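Local structure of phosphoethanolamine N-methyltransferase 1 (4KRG) at residues A318-E332 / D347-S361. The protein probably catalyses S-adenosylmethionine-dependent N-methylation of phosphoethanolamine, a step in nematode phosphocholine biosynthesis. Numbering follows the deposited sequence. Where two conformers were deposited one is given.
Sequences AEKFTCNVWNVETKE and DQRVRFGWNESLSSS. With BOG (octyl beta-D-glucopyranoside), chain F; BOG (octyl beta-D-glucopyranoside), chain E.
Trp326 reaches across from its strand and lays one face of its indole over the backbone of Phe352 and Gly353. CG lies anti to the backbone N (chi1 179°), which carries the six-membered ring toward the neighbouring strand: Trp326 CZ2 comes to 3.7 Å from Gly353 CA, and Trp326 CE3 to 3.6 Å from Arg351 CB. The indole Trp326 NE1 donates to a water, 2.9 Å away, that in turn donates to Asn355 OD1. Beside it, Val328 packs its two methyls against Asn355 OD1 and Ser361, whose OG is hydrogen-bonded to Tyr299 OH.

On the opposite face of the sheet, Asn327 and Phe352 meet with amide and ring planes 36° apart; Asn327 CB sits 3.5 Å from Phe352 CD1. Glu329 lies alongside that ring, its carboxylate held by Arg304 and Ser338. At the far end Trp354 turns its ring edge to Thr330 O, with a weak bond from NE1, while the Glu332 side chain crosses the indole obliquely, Glu332 CG 3.7 Å from Trp354 NE1.

At the start of the strands Arg349 bends at chi3 (-62°) and slides its guanidinium under Ala318 O, which stands over one face. Asp347 fixes the rotation of that group with a side-on, two-nitrogen salt bridge, Arg349 NH2 to Asp347 OD2 at 2.6 Å; Asp347 OD1 also accepts from Arg349 N in an Asx turn. The aliphatic part of Arg349 passes Asn324 OD1, which is 3.2 Å from Arg349 CG.

Backbone hydrogen bonds of parallel-strand pairing, from Val325 N to Arg349 O (2.8 Å) through Asn355 N to Glu329 O, join the strands. Helix 332-345 connects them as a beta-alpha-beta unit; strand 297-302 flanks 324-329, helix 314-321 covers Val325, Val350 and Phe352, and helix 189-198 packs on Trp354.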
loop_
_atom_site.group_PDB
_atom_site.type_symbol
_atom_site.label_atom_id
_atom_site.label_comp_id
_atom_site.label_asym_id
_atom_site.label_seq_id
_atom_site.Cartn_x
_atom_site.Cartn_y
_atom_site.Cartn_z
ATOM N N ALA A 318 -17.836 3.403 -10.078
ATOM C CA ALA A 318 -17.418 2.615 -11.231
ATOM C C ALA A 318 -18.578 1.878 -11.897
ATOM O O ALA A 318 -18.623 1.747 -13.120
ATOM C CB ALA A 318 -16.345 1.634 -10.831
ATOM N N GLU A 319 -19.509 1.377 -11.095
ATOM C CA GLU A 319 -20.641 0.636 -11.647
ATOM C C GLU A 319 -21.579 1.535 -12.435
ATOM O O GLU A 319 -21.905 1.251 -13.585
ATOM C CB GLU A 319 -21.432 -0.078 -10.550
ATOM C CG GLU A 319 -22.645 -0.810 -11.109
ATOM C CD GLU A 319 -23.549 -1.386 -10.044
ATOM O OE1 GLU A 319 -23.542 -0.869 -8.907
ATOM O OE2 GLU A 319 -24.275 -2.356 -10.351
ATOM N N LYS A 320 -22.010 2.624 -11.807
ATOM C CA LYS A 320 -23.022 3.494 -12.389
ATOM C C LYS A 320 -22.521 4.314 -13.570
ATOM O O LYS A 320 -23.290 4.635 -14.467
ATOM C CB LYS A 320 -23.618 4.413 -11.320
ATOM C CG LYS A 320 -24.517 3.708 -10.320
ATOM C CD LYS A 320 -25.767 3.141 -10.990
ATOM C CE LYS A 320 -26.689 2.501 -9.971
ATOM N NZ LYS A 320 -27.721 1.657 -10.628
ATOM N N PHE A 321 -21.240 4.662 -13.577
ATOM C CA PHE A 321 -20.723 5.489 -14.661
ATOM C C PHE A 321 -19.772 4.760 -15.604
ATOM O O PHE A 321 -19.178 5.376 -16.485
ATOM C CB PHE A 321 -20.109 6.777 -14.113
ATOM C CG PHE A 321 -21.107 7.653 -13.408
ATOM C CD1 PHE A 321 -22.054 8.369 -14.133
ATOM C CD2 PHE A 321 -21.119 7.744 -12.024
ATOM C CE1 PHE A 321 -22.986 9.167 -13.487
ATOM C CE2 PHE A 321 -22.049 8.538 -11.373
ATOM C CZ PHE A 321 -22.983 9.250 -12.106
ATOM N N THR A 322 -19.674 3.444 -15.432
ATOM C CA THR A 322 -18.808 2.598 -16.252
ATOM C C THR A 322 -17.434 3.207 -16.383
ATOM O O THR A 322 -16.924 3.365 -17.491
ATOM C CB THR A 322 -19.379 2.383 -17.661
ATOM O OG1 THR A 322 -19.397 3.628 -18.367
ATOM C CG2 THR A 322 -20.784 1.828 -17.573
ATOM N N CYS A 323 -16.842 3.557 -15.247
ATOM C CA CYS A 323 -15.562 4.242 -15.228
ATOM C C CYS A 323 -14.577 3.504 -14.340
ATOM O O CYS A 323 -14.974 2.663 -13.539
ATOM C CB CYS A 323 -15.736 5.670 -14.709
ATOM S SG CYS A 323 -16.178 5.786 -12.953
ATOM N N ASN A 324 -13.296 3.822 -14.487
ATOM C CA ASN A 324 -12.278 3.285 -13.599
ATOM C C ASN A 324 -12.038 4.277 -12.468
ATOM O O ASN A 324 -12.237 5.476 -12.644
ATOM C CB ASN A 324 -10.984 3.033 -14.370
ATOM C CG ASN A 324 -11.204 2.232 -15.642
ATOM O OD1 ASN A 324 -11.944 1.250 -15.653
ATOM N ND2 ASN A 324 -10.564 2.659 -16.727
ATOM N N VAL A 325 -11.623 3.792 -11.306
ATOM C CA VAL A 325 -11.480 4.671 -10.152
ATOM C C VAL A 325 -10.182 4.390 -9.402
ATOM O O VAL A 325 -9.835 3.231 -9.169
ATOM C CB VAL A 325 -12.675 4.529 -9.165
ATOM C CG1 VAL A 325 -12.453 5.382 -7.921
ATOM C CG2 VAL A 325 -13.990 4.895 -9.826
ATOM N N TRP A 326 -9.460 5.458 -9.065
ATOM C CA TRP A 326 -8.374 5.394 -8.097
ATOM C C TRP A 326 -8.786 6.175 -6.853
ATOM O O TRP A 326 -9.013 7.381 -6.914
ATOM C CB TRP A 326 -7.083 5.977 -8.669
ATOM C CG TRP A 326 -5.959 5.931 -7.682
ATOM C CD1 TRP A 326 -5.643 6.876 -6.754
ATOM C CD2 TRP A 326 -5.012 4.870 -7.528
ATOM N NE1 TRP A 326 -4.546 6.471 -6.025
ATOM C CE2 TRP A 326 -4.140 5.247 -6.478
ATOM C CE3 TRP A 326 -4.805 3.650 -8.169
ATOM C CZ2 TRP A 326 -3.078 4.436 -6.066
ATOM C CZ3 TRP A 326 -3.753 2.849 -7.761
ATOM C CH2 TRP A 326 -2.902 3.245 -6.716
ATOM N N ASN A 327 -8.880 5.480 -5.725
ATOM C CA ASN A 327 -9.364 6.069 -4.489
ATOM C C ASN A 327 -8.229 6.084 -3.478
ATOM O O ASN A 327 -7.716 5.032 -3.087
ATOM C CB ASN A 327 -10.548 5.246 -3.971
ATOM C CG ASN A 327 -11.189 5.816 -2.701
ATOM O OD1 ASN A 327 -10.610 6.634 -1.978
ATOM N ND2 ASN A 327 -12.389 5.350 -2.416
ATOM N N VAL A 328 -7.844 7.286 -3.067
ATOM C CA VAL A 328 -6.773 7.492 -2.095
ATOM C C VAL A 328 -7.344 7.442 -0.686
ATOM O O VAL A 328 -8.341 8.104 -0.401
ATOM C CB VAL A 328 -6.123 8.877 -2.286
ATOM C CG1 VAL A 328 -4.955 9.062 -1.336
ATOM C CG2 VAL A 328 -5.668 9.053 -3.724
ATOM N N GLU A 329 -6.723 6.648 0.183
ATOM C CA GLU A 329 -7.068 6.611 1.604
ATOM C C GLU A 329 -5.856 7.114 2.391
ATOM O O GLU A 329 -4.714 6.940 1.956
ATOM C CB GLU A 329 -7.420 5.178 2.034
ATOM C CG GLU A 329 -8.541 4.508 1.224
ATOM C CD GLU A 329 -9.928 4.724 1.822
ATOM O OE1 GLU A 329 -10.083 5.591 2.709
ATOM O OE2 GLU A 329 -10.874 4.021 1.408
ATOM N N THR A 330 -6.086 7.738 3.543
ATOM C CA THR A 330 -4.972 8.195 4.375
ATOM C C THR A 330 -4.950 7.530 5.751
ATOM O O THR A 330 -4.013 7.720 6.520
ATOM C CB THR A 330 -4.951 9.727 4.548
ATOM O OG1 THR A 330 -6.084 10.140 5.323
ATOM C CG2 THR A 330 -4.980 10.419 3.201
ATOM N N LYS A 331 -5.986 6.754 6.054
ATOM C CA LYS A 331 -6.045 6.012 7.312
ATOM C C LYS A 331 -5.766 4.527 7.064
ATOM O O LYS A 331 -6.562 3.848 6.411
ATOM C CB LYS A 331 -7.418 6.183 7.971
ATOM C CG LYS A 331 -7.892 7.626 8.112
ATOM C CD LYS A 331 -7.472 8.238 9.447
ATOM C CE LYS A 331 -8.207 9.549 9.736
ATOM N NZ LYS A 331 -7.843 10.643 8.797
ATOM N N GLU A 332 -4.642 4.033 7.583
ATOM C CA GLU A 332 -4.200 2.658 7.330
ATOM C C GLU A 332 -5.275 1.595 7.547
ATOM O O GLU A 332 -5.436 0.695 6.726
ATOM C CB GLU A 332 -2.974 2.313 8.182
ATOM C CG GLU A 332 -1.729 3.105 7.843
ATOM C CD GLU A 332 -1.565 4.354 8.696
ATOM O OE1 GLU A 332 -2.576 4.869 9.215
ATOM O OE2 GLU A 332 -0.418 4.823 8.850
ATOM N N ASP A 347 -14.242 -6.079 -8.949
ATOM C CA ASP A 347 -14.386 -5.151 -10.068
ATOM C C ASP A 347 -13.015 -4.529 -10.301
ATOM O O ASP A 347 -12.580 -3.664 -9.534
ATOM C CB ASP A 347 -15.404 -4.056 -9.748
ATOM C CG ASP A 347 -15.688 -3.150 -10.938
ATOM O OD1 ASP A 347 -14.843 -3.079 -11.855
ATOM O OD2 ASP A 347 -16.761 -2.504 -10.965
ATOM N N GLN A 348 -12.347 -4.966 -11.364
ATOM C CA GLN A 348 -10.963 -4.592 -11.620
ATOM C C GLN A 348 -10.799 -3.107 -11.949
ATOM O O GLN A 348 -9.686 -2.576 -11.948
ATOM C CB GLN A 348 -10.372 -5.464 -12.736
ATOM C CG GLN A 348 -11.004 -5.256 -14.103
ATOM C CD GLN A 348 -10.372 -4.114 -14.889
ATOM O OE1 GLN A 348 -9.167 -3.866 -14.796
ATOM N NE2 GLN A 348 -11.188 -3.411 -15.662
ATOM N N ARG A 349 -11.909 -2.440 -12.223
ATOM C CA ARG A 349 -11.876 -1.021 -12.534
ATOM C C ARG A 349 -11.599 -0.162 -11.303
ATOM O O ARG A 349 -11.249 1.007 -11.432
ATOM C CB ARG A 349 -13.196 -0.594 -13.170
ATOM C CG ARG A 349 -13.532 -1.305 -14.469
ATOM C CD ARG A 349 -14.923 -0.939 -14.919
ATOM N NE ARG A 349 -15.912 -1.375 -13.938
ATOM C CZ ARG A 349 -17.226 -1.226 -14.063
ATOM N NH1 ARG A 349 -17.743 -0.649 -15.142
ATOM N NH2 ARG A 349 -18.027 -1.662 -13.100
ATOM N N VAL A 350 -11.763 -0.744 -10.116
ATOM C CA VAL A 350 -11.638 0.009 -8.868
ATOM C C VAL A 350 -10.316 -0.306 -8.188
ATOM O O VAL A 350 -9.993 -1.473 -7.969
ATOM C CB VAL A 350 -12.798 -0.294 -7.886
ATOM C CG1 VAL A 350 -12.613 0.477 -6.593
ATOM C CG2 VAL A 350 -14.125 0.074 -8.506
ATOM N N ARG A 351 -9.548 0.735 -7.873
ATOM C CA ARG A 351 -8.235 0.573 -7.254
ATOM C C ARG A 351 -8.108 1.514 -6.063
ATOM O O ARG A 351 -8.709 2.583 -6.049
ATOM C CB ARG A 351 -7.120 0.873 -8.263
ATOM C CG ARG A 351 -7.258 0.181 -9.601
ATOM C CD ARG A 351 -6.992 -1.293 -9.518
ATOM N NE ARG A 351 -7.334 -1.985 -10.759
ATOM C CZ ARG A 351 -6.487 -2.213 -11.757
ATOM N NH1 ARG A 351 -5.224 -1.810 -11.672
ATOM N NH2 ARG A 351 -6.904 -2.852 -12.839
ATOM N N PHE A 352 -7.331 1.114 -5.065
ATOM C CA PHE A 352 -7.083 1.956 -3.900
ATOM C C PHE A 352 -5.592 2.078 -3.681
ATOM O O PHE A 352 -4.824 1.206 -4.076
ATOM C CB PHE A 352 -7.716 1.357 -2.635
ATOM C CG PHE A 352 -9.207 1.234 -2.706
ATOM C CD1 PHE A 352 -10.024 2.235 -2.196
ATOM C CD2 PHE A 352 -9.797 0.119 -3.293
ATOM C CE1 PHE A 352 -11.417 2.127 -2.272
ATOM C CE2 PHE A 352 -11.179 0.008 -3.375
ATOM C CZ PHE A 352 -11.988 1.013 -2.863
ATOM N N GLY A 353 -5.188 3.172 -3.053
ATOM C CA GLY A 353 -3.816 3.347 -2.627
ATOM C C GLY A 353 -3.849 4.038 -1.285
ATOM O O GLY A 353 -4.799 4.753 -0.974
ATOM N N TRP A 354 -2.826 3.811 -0.474
ATOM C CA TRP A 354 -2.667 4.581 0.744
ATOM C C TRP A 354 -1.554 5.599 0.535
ATOM O O TRP A 354 -0.509 5.284 -0.037
ATOM C CB TRP A 354 -2.343 3.687 1.946
ATOM C CG TRP A 354 -2.025 4.484 3.179
ATOM C CD1 TRP A 354 -2.896 4.880 4.147
ATOM C CD2 TRP A 354 -0.742 5.016 3.556
ATOM N NE1 TRP A 354 -2.240 5.616 5.106
ATOM C CE2 TRP A 354 -0.930 5.711 4.765
ATOM C CE3 TRP A 354 0.525 4.965 2.978
ATOM C CZ2 TRP A 354 0.132 6.357 5.412
ATOM C CZ3 TRP A 354 1.568 5.603 3.626
ATOM C CH2 TRP A 354 1.365 6.291 4.832
ATOM N N ASN A 355 -1.793 6.821 0.995
ATOM C CA ASN A 355 -0.752 7.829 1.090
ATOM C C ASN A 355 -0.901 8.573 2.410
ATOM O O ASN A 355 -1.980 8.610 2.986
ATOM C CB ASN A 355 -0.838 8.806 -0.078
ATOM C CG ASN A 355 -0.821 8.107 -1.410
ATOM O OD1 ASN A 355 -1.843 7.598 -1.859
ATOM N ND2 ASN A 355 0.344 8.076 -2.053
ATOM N N GLU A 356 0.186 9.165 2.885
ATOM C CA GLU A 356 0.160 9.902 4.142
ATOM C C GLU A 356 -0.697 11.163 4.038
ATOM O O GLU A 356 -1.306 11.586 5.014
ATOM C CB GLU A 356 1.585 10.283 4.542
ATOM C CG GLU A 356 1.763 10.660 5.998
ATOM C CD GLU A 356 3.230 10.810 6.368
ATOM O OE1 GLU A 356 4.067 10.914 5.444
ATOM O OE2 GLU A 356 3.549 10.818 7.574
ATOM N N SER A 357 -0.739 11.756 2.845
ATOM C CA SER A 357 -1.428 13.027 2.624
ATOM C C SER A 357 -1.811 13.162 1.171
ATOM O O SER A 357 -1.426 12.332 0.350
ATOM C CB SER A 357 -0.499 14.180 2.965
ATOM O OG SER A 357 0.577 14.228 2.042
ATOM N N LEU A 358 -2.541 14.225 0.846
ATOM C CA LEU A 358 -2.856 14.527 -0.545
ATOM C C LEU A 358 -1.582 14.776 -1.346
ATOM O O LEU A 358 -1.434 14.281 -2.465
ATOM C CB LEU A 358 -3.778 15.748 -0.637
ATOM C CG LEU A 358 -4.107 16.285 -2.035
ATOM C CD1 LEU A 358 -4.768 15.224 -2.899
ATOM C CD2 LEU A 358 -5.004 17.508 -1.939
ATOM N N SER A 359 -0.674 15.547 -0.755
ATOM C CA SER A 359 0.599 15.892 -1.383
ATOM C C SER A 359 1.365 14.647 -1.822
ATOM O O SER A 359 1.973 14.621 -2.890
ATOM C CB SER A 359 1.443 16.718 -0.416
ATOM O OG SER A 359 2.697 17.042 -0.980
ATOM N N SER A 360 1.320 13.614 -0.991
ATOM C CA SER A 360 1.990 12.345 -1.283
ATOM C C SER A 360 1.445 11.709 -2.563
ATOM O O SER A 360 2.206 11.284 -3.435
ATOM C CB SER A 360 1.836 11.378 -0.109
ATOM O OG SER A 360 2.255 10.072 -0.473
ATOM N N SER A 361 0.120 11.660 -2.673
ATOM C CA SER A 361 -0.528 11.070 -3.840
ATOM C C SER A 361 -0.253 11.897 -5.092
ATOM O O SER A 361 -0.054 11.360 -6.180
ATOM C CB SER A 361 -2.035 10.930 -3.617
ATOM O OG SER A 361 -2.632 10.313 -4.741
HETATM C C1 BOG F . -26.199 6.823 -13.788
HETATM O O1 BOG F . -26.882 6.703 -12.584
HETATM C C2 BOG F . -26.575 5.670 -14.699
HETATM O O2 BOG F . -26.106 4.458 -14.118
HETATM C C3 BOG F . -26.015 5.818 -16.072
HETATM O O3 BOG F . -26.549 4.751 -16.908
HETATM C C4 BOG F . -26.346 7.141 -16.680
HETATM O O4 BOG F . -25.642 7.303 -17.930
HETATM C C5 BOG F . -25.960 8.297 -15.769
HETATM O O5 BOG F . -26.513 8.147 -14.405
HETATM C C6 BOG F . -26.469 9.540 -16.354
HETATM O O6 BOG F . -25.393 10.407 -16.574
HETATM C "C1'" BOG F . -26.072 6.987 -11.439
HETATM C "C2'" BOG F . -26.840 6.648 -10.126
HETATM C "C3'" BOG F . -26.116 7.184 -8.893
HETATM C "C4'" BOG F . -24.746 6.939 -8.730
HETATM C "C5'" BOG F . -23.818 7.960 -8.004
HETATM C "C6'" BOG F . -22.940 7.290 -6.936
HETATM C "C7'" BOG F . -21.923 8.252 -6.269
HETATM C "C8'" BOG F . -20.698 7.543 -5.795
HETATM C C1 BOG E . -4.819 8.533 -17.196
HETATM O O1 BOG E . -4.194 7.801 -16.207
HETATM C C2 BOG E . -3.873 8.816 -18.345
HETATM O O2 BOG E . -2.820 9.641 -17.873
HETATM C C3 BOG E . -4.591 9.507 -19.454
HETATM O O3 BOG E . -3.685 9.710 -20.574
HETATM C C4 BOG E . -5.790 8.734 -19.901
HETATM O O4 BOG E . -6.509 9.458 -20.920
HETATM C C5 BOG E . -6.722 8.461 -18.730
HETATM O O5 BOG E . -6.003 7.764 -17.653
HETATM C C6 BOG E . -7.850 7.625 -19.145
HETATM O O6 BOG E . -9.009 8.177 -18.604
HETATM C "C1'" BOG E . -4.674 8.117 -14.901
HETATM C "C2'" BOG E . -3.864 7.270 -13.885
HETATM C "C3'" BOG E . -3.953 5.783 -14.186
HETATM C "C4'" BOG E . -4.524 4.911 -13.254
HETATM C "C5'" BOG E . -5.274 3.651 -13.773
HETATM C "C6'" BOG E . -5.708 2.695 -12.654
HETATM C "C7'" BOG E . -7.138 2.966 -12.125
HETATM C "C8'" BOG E . -8.086 1.890 -12.532
HETATM O O HOH W 1 -20.803 -0.801 -15.164
HETATM O O HOH W 2 -11.272 -0.876 -17.315
HETATM O O HOH W 3 -2.380 7.903 -4.680
HETATM O O HOH W 4 -2.118 10.094 7.022
#